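Local atomic coordinates of minor fimbrium tip subunit Mfa3 (Porphyromonas gingivalis ATCC 33277, PDB entry 5NF4), a protein that forms part of the tip of the minor fimbriae, filaments that mediate biofilm formation and adhesion to host cells and to other oral bacteria. Residues V320-T332 / K336-W346. Residues are numbered along the deposited sequence; the frame is centred on the assembly and turned at random.
Sequences VYRNRHYIYRIKT and KIEVKYSICDW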
loop_
_atom_site.group_PDB
_atom_site.type_symbol
_atom_site.label_atom_id
_atom_site.label_comp_id
_atom_site.label_asym_id
_atom_site.label_seq_id
_atom_site.Cartn_x
_atom_site.Cartn_y
_atom_site.Cartn_z
ATOM N N VAL A 320 9.425 0.434 -4.011
ATOM C CA VAL A 320 8.168 1.142 -3.838
ATOM C C VAL A 320 7.516 0.584 -2.572
ATOM O O VAL A 320 7.210 -0.588 -2.535
ATOM C CB VAL A 320 7.250 0.931 -5.043
ATOM C CG1 VAL A 320 5.865 1.562 -4.839
ATOM C CG2 VAL A 320 7.910 1.472 -6.335
ATOM N N TYR A 321 7.288 1.421 -1.571
ATOM C CA TYR A 321 6.730 0.993 -0.287
ATOM C C TYR A 321 5.207 1.150 -0.209
ATOM O O TYR A 321 4.648 2.148 -0.680
ATOM C CB TYR A 321 7.384 1.785 0.838
ATOM C CG TYR A 321 8.820 1.393 1.104
ATOM C CD1 TYR A 321 9.123 0.259 1.857
ATOM C CD2 TYR A 321 9.867 2.136 0.595
ATOM C CE1 TYR A 321 10.440 -0.116 2.086
ATOM C CE2 TYR A 321 11.183 1.768 0.820
ATOM C CZ TYR A 321 11.461 0.637 1.576
ATOM O OH TYR A 321 12.767 0.278 1.796
ATOM N N ARG A 322 4.538 0.204 0.454
ATOM C CA ARG A 322 3.092 0.325 0.617
ATOM C C ARG A 322 2.696 1.603 1.349
ATOM O O ARG A 322 3.408 2.078 2.240
ATOM C CB ARG A 322 2.539 -0.869 1.386
ATOM C CG ARG A 322 2.997 -0.925 2.833
ATOM C CD ARG A 322 2.589 -2.240 3.538
ATOM N NE ARG A 322 3.174 -3.382 2.848
ATOM C CZ ARG A 322 2.533 -4.498 2.535
ATOM N NH1 ARG A 322 1.261 -4.681 2.922
ATOM N NH2 ARG A 322 3.174 -5.429 1.827
ATOM N N ASN A 323 1.537 2.127 0.989
ATOM C CA ASN A 323 0.881 3.201 1.705
ATOM C C ASN A 323 1.708 4.487 1.716
ATOM O O ASN A 323 1.547 5.330 2.587
ATOM C CB ASN A 323 0.552 2.760 3.134
ATOM C CG ASN A 323 -0.746 3.388 3.664
ATOM O OD1 ASN A 323 -1.772 3.402 2.993
ATOM N ND2 ASN A 323 -0.690 3.906 4.880
ATOM N N ARG A 324 2.567 4.642 0.713
ATOM C CA ARG A 324 3.285 5.892 0.539
ATOM C C ARG A 324 2.772 6.572 -0.731
ATOM O O ARG A 324 2.185 5.931 -1.612
ATOM C CB ARG A 324 4.794 5.665 0.447
ATOM C CG ARG A 324 5.398 4.995 1.699
ATOM C CD ARG A 324 5.356 5.873 2.943
ATOM N NE ARG A 324 6.235 7.047 2.898
ATOM C CZ ARG A 324 7.568 7.010 2.942
ATOM N NH1 ARG A 324 8.225 5.852 3.001
ATOM N NH2 ARG A 324 8.254 8.146 2.906
ATOM N N HIS A 325 3.018 7.864 -0.801
ATOM C CA HIS A 325 2.509 8.718 -1.879
ATOM C C HIS A 325 3.697 9.322 -2.632
ATOM O O HIS A 325 4.464 10.112 -2.061
ATOM C CB HIS A 325 1.612 9.765 -1.219
ATOM C CG HIS A 325 0.842 10.655 -2.152
ATOM N ND1 HIS A 325 0.090 11.715 -1.682
ATOM C CD2 HIS A 325 0.704 10.665 -3.501
ATOM C CE1 HIS A 325 -0.479 12.336 -2.700
ATOM N NE2 HIS A 325 -0.123 11.721 -3.814
ATOM N N TYR A 326 3.833 8.943 -3.907
ATOM C CA TYR A 326 4.919 9.347 -4.787
ATOM C C TYR A 326 4.398 10.451 -5.698
ATOM O O TYR A 326 3.510 10.224 -6.530
ATOM C CB TYR A 326 5.438 8.146 -5.597
ATOM C CG TYR A 326 6.078 7.087 -4.719
ATOM C CD1 TYR A 326 5.288 6.194 -4.003
ATOM C CD2 TYR A 326 7.455 7.018 -4.562
ATOM C CE1 TYR A 326 5.860 5.243 -3.137
ATOM C CE2 TYR A 326 8.048 6.054 -3.712
ATOM C CZ TYR A 326 7.231 5.176 -3.000
ATOM O OH TYR A 326 7.779 4.246 -2.114
ATOM N N ILE A 327 4.936 11.652 -5.504
ATOM C CA ILE A 327 4.412 12.852 -6.151
ATOM C C ILE A 327 5.450 13.444 -7.096
ATOM O O ILE A 327 6.567 13.775 -6.695
ATOM C CB ILE A 327 3.982 13.903 -5.099
ATOM C CG1 ILE A 327 2.951 13.293 -4.141
ATOM C CG2 ILE A 327 3.392 15.150 -5.774
ATOM C CD1 ILE A 327 2.744 14.094 -2.868
ATOM N N TYR A 328 5.063 13.572 -8.365
ATOM C CA TYR A 328 5.910 14.166 -9.388
ATOM C C TYR A 328 5.292 15.436 -9.930
ATOM O O TYR A 328 4.072 15.533 -10.145
ATOM C CB TYR A 328 6.157 13.154 -10.529
ATOM C CG TYR A 328 6.965 11.995 -10.026
ATOM C CD1 TYR A 328 6.350 10.928 -9.388
ATOM C CD2 TYR A 328 8.355 11.991 -10.125
ATOM C CE1 TYR A 328 7.087 9.874 -8.897
ATOM C CE2 TYR A 328 9.104 10.937 -9.621
ATOM C CZ TYR A 328 8.463 9.881 -9.023
ATOM O OH TYR A 328 9.205 8.850 -8.505
ATOM N N ARG A 329 6.152 16.435 -10.098
ATOM C CA ARG A 329 5.781 17.697 -10.706
ATOM C C ARG A 329 6.649 17.798 -11.944
ATOM O O ARG A 329 7.878 17.840 -11.851
ATOM C CB ARG A 329 5.991 18.866 -9.722
ATOM C CG ARG A 329 5.220 18.612 -8.428
ATOM C CD ARG A 329 5.533 19.576 -7.328
ATOM N NE ARG A 329 6.882 19.471 -6.769
ATOM C CZ ARG A 329 7.329 18.482 -5.997
ATOM N NH1 ARG A 329 6.570 17.427 -5.714
ATOM N NH2 ARG A 329 8.570 18.539 -5.534
ATOM N N ILE A 330 5.994 17.791 -13.099
ATOM C CA ILE A 330 6.690 17.713 -14.389
ATOM C C ILE A 330 6.425 18.904 -15.311
ATOM O O ILE A 330 5.285 19.345 -15.468
ATOM C CB ILE A 330 6.290 16.428 -15.126
ATOM C CG1 ILE A 330 6.615 15.209 -14.272
ATOM C CG2 ILE A 330 7.011 16.367 -16.513
ATOM C CD1 ILE A 330 6.086 13.939 -14.829
ATOM N N LYS A 331 7.501 19.429 -15.905
ATOM C CA LYS A 331 7.418 20.464 -16.943
ATOM C C LYS A 331 7.777 19.820 -18.270
ATOM O O LYS A 331 8.858 19.256 -18.406
ATOM C CB LYS A 331 8.366 21.637 -16.669
ATOM C CG LYS A 331 8.073 22.420 -15.407
ATOM C CD LYS A 331 9.085 23.541 -15.211
ATOM C CE LYS A 331 8.873 24.291 -13.892
ATOM N NZ LYS A 331 9.810 25.463 -13.760
ATOM N N THR A 332 6.867 19.902 -19.236
ATOM C CA THR A 332 7.088 19.360 -20.577
ATOM C C THR A 332 7.487 20.475 -21.525
ATOM O O THR A 332 6.669 21.307 -21.919
ATOM C CB THR A 332 5.842 18.662 -21.111
ATOM O OG1 THR A 332 5.298 17.833 -20.086
ATOM C CG2 THR A 332 6.182 17.814 -22.309
ATOM N N LYS A 336 12.700 18.499 -23.934
ATOM C CA LYS A 336 13.049 17.831 -22.687
ATOM C C LYS A 336 11.926 17.897 -21.659
ATOM O O LYS A 336 10.911 18.572 -21.877
ATOM C CB LYS A 336 14.306 18.457 -22.081
ATOM C CG LYS A 336 14.146 19.954 -21.834
ATOM C CD LYS A 336 15.247 20.530 -20.973
ATOM C CE LYS A 336 15.077 20.126 -19.520
ATOM N NZ LYS A 336 15.855 21.020 -18.620
ATOM N N ILE A 337 12.130 17.197 -20.544
ATOM C CA ILE A 337 11.273 17.358 -19.378
ATOM C C ILE A 337 12.103 17.714 -18.168
ATOM O O ILE A 337 13.311 17.469 -18.121
ATOM C CB ILE A 337 10.434 16.096 -19.088
ATOM C CG1 ILE A 337 11.329 14.907 -18.704
ATOM C CG2 ILE A 337 9.561 15.810 -20.315
ATOM C CD1 ILE A 337 10.588 13.699 -18.117
ATOM N N GLU A 338 11.436 18.324 -17.198
ATOM C CA GLU A 338 12.038 18.599 -15.911
ATOM C C GLU A 338 11.159 17.901 -14.914
ATOM O O GLU A 338 9.946 17.888 -15.075
ATOM C CB GLU A 338 12.120 20.098 -15.644
ATOM C CG GLU A 338 12.877 20.857 -16.704
ATOM C CD GLU A 338 13.071 22.298 -16.314
ATOM O OE1 GLU A 338 12.458 22.729 -15.318
ATOM O OE2 GLU A 338 13.852 22.985 -16.985
ATOM N N VAL A 339 11.771 17.283 -13.919
ATOM C CA VAL A 339 11.015 16.527 -12.927
ATOM C C VAL A 339 11.420 16.920 -11.532
ATOM O O VAL A 339 12.600 16.899 -11.209
ATOM C CB VAL A 339 11.229 15.008 -13.085
ATOM C CG1 VAL A 339 10.374 14.253 -12.064
ATOM C CG2 VAL A 339 10.884 14.561 -14.468
ATOM N N LYS A 340 10.432 17.284 -10.718
ATOM C CA LYS A 340 10.619 17.459 -9.276
ATOM C C LYS A 340 9.803 16.396 -8.565
ATOM O O LYS A 340 8.761 15.972 -9.070
ATOM C CB LYS A 340 10.197 18.858 -8.833
ATOM C CG LYS A 340 11.078 19.986 -9.361
ATOM C CD LYS A 340 12.506 19.834 -8.881
ATOM C CE LYS A 340 13.421 20.923 -9.413
ATOM N NZ LYS A 340 13.278 22.189 -8.652
ATOM N N TYR A 341 10.289 15.990 -7.389
ATOM C CA TYR A 341 9.822 14.790 -6.707
ATOM C C TYR A 341 9.699 14.995 -5.216
ATOM O O TYR A 341 10.496 15.707 -4.597
ATOM C CB TYR A 341 10.792 13.651 -6.980
ATOM C CG TYR A 341 10.806 12.478 -6.004
ATOM C CD1 TYR A 341 9.991 11.377 -6.207
ATOM C CD2 TYR A 341 11.676 12.464 -4.907
ATOM C CE1 TYR A 341 10.033 10.277 -5.325
ATOM C CE2 TYR A 341 11.723 11.386 -4.036
ATOM C CZ TYR A 341 10.901 10.300 -4.250
ATOM O OH TYR A 341 10.918 9.218 -3.404
ATOM N N SER A 342 8.700 14.344 -4.645
ATOM C CA SER A 342 8.624 14.180 -3.200
ATOM C C SER A 342 7.937 12.863 -2.858
ATOM O O SER A 342 7.192 12.315 -3.653
ATOM C CB SER A 342 7.897 15.366 -2.566
ATOM O OG SER A 342 6.596 15.505 -3.088
ATOM N N ILE A 343 8.233 12.320 -1.679
ATOM C CA ILE A 343 7.514 11.163 -1.185
ATOM C C ILE A 343 6.926 11.550 0.163
ATOM O O ILE A 343 7.562 12.239 0.948
ATOM C CB ILE A 343 8.436 9.933 -1.070
ATOM C CG1 ILE A 343 7.641 8.703 -0.649
ATOM C CG2 ILE A 343 9.619 10.255 -0.175
ATOM C CD1 ILE A 343 8.502 7.453 -0.478
ATOM N N CYS A 344 5.687 11.170 0.418
ATOM C CA CYS A 344 5.118 11.447 1.730
ATOM C C CYS A 344 4.176 10.346 2.150
ATOM O O CYS A 344 3.953 9.394 1.423
ATOM C CB CYS A 344 4.397 12.795 1.734
ATOM S SG CYS A 344 3.158 12.991 0.475
ATOM N N ASP A 345 3.659 10.458 3.363
ATOM C CA ASP A 345 2.651 9.523 3.823
ATOM C C ASP A 345 1.373 9.770 3.043
ATOM O O ASP A 345 1.148 10.863 2.507
ATOM C CB ASP A 345 2.401 9.669 5.331
ATOM C CG ASP A 345 3.482 9.011 6.173
ATOM O OD1 ASP A 345 4.065 7.992 5.731
ATOM O OD2 ASP A 345 3.742 9.512 7.291
ATOM N N TRP A 346 0.551 8.733 2.967
ATOM C CA TRP A 346 -0.722 8.789 2.271
ATOM C C TRP A 346 -1.826 9.321 3.189
ATOM O O TRP A 346 -2.173 10.504 3.142
ATOM C CB TRP A 346 -1.046 7.393 1.766
ATOM C CG TRP A 346 -2.218 7.253 0.877
ATOM C CD1 TRP A 346 -3.342 8.029 0.835
ATOM C CD2 TRP A 346 -2.389 6.241 -0.110
ATOM N NE1 TRP A 346 -4.205 7.555 -0.128
ATOM C CE2 TRP A 346 -3.644 6.453 -0.715
ATOM C CE3 TRP A 346 -1.601 5.170 -0.539
ATOM C CZ2 TRP A 346 -4.124 5.634 -1.731
ATOM C CZ3 TRP A 346 -2.080 4.357 -1.536
ATOM C CH2 TRP A 346 -3.333 4.597 -2.126
HETATM O O HOH W 1 1.382 6.762 4.881
#
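Ile-343 lies between two side chains of the opposing strand: its CG1 sits over the face of the Tyr-326 ring in a CH-pi contact, 4.2 Å from the centroid, and its CD1 rests over one face of the Arg-324 guanidinium, toward the rim, 3.5 Å from NH2. With CG1 anti to the backbone N (chi1 -176°), the isoleucine extends beside the tyrosine in the same direction. Arg-324, bent at chi2 and chi3, brings NE within 3.7 Å of Asp-345 OD1, a long, purely electrostatic pairing, since no N-H is aimed at the oxygen; its NH2 makes a salt bridge with Glu-296. Farther along this face Tyr-328 and Tyr-341 run next to each other with their rings oblique, planes at 50°, while Val-339 CG1 meets the edge of the Tyr-328 ring, 3.6 Å from CD2. On the other face the Arg-329 guanidinium folds over the backbone of Lys-340, and NH1 donates to Ser-342 OG in a long, bent bond (3.3 Å, 144° at the hydrogen), OG tilted from the guanidinium plane. Next to it, Ile-327 CD1 packs against Cys-344 SG at 3.5 Å. Eight backbone hydrogen bonds join 324-332 and 337-345 into a regular antiparallel hairpin. A water links Asn-323 O to Trp-346 N where the pair ends. Strand 337-345, the last one modelled, pairs with 324-332, which pairs in parallel with 180-205; Ile-330 and Ile-337 pack against strand 277-282.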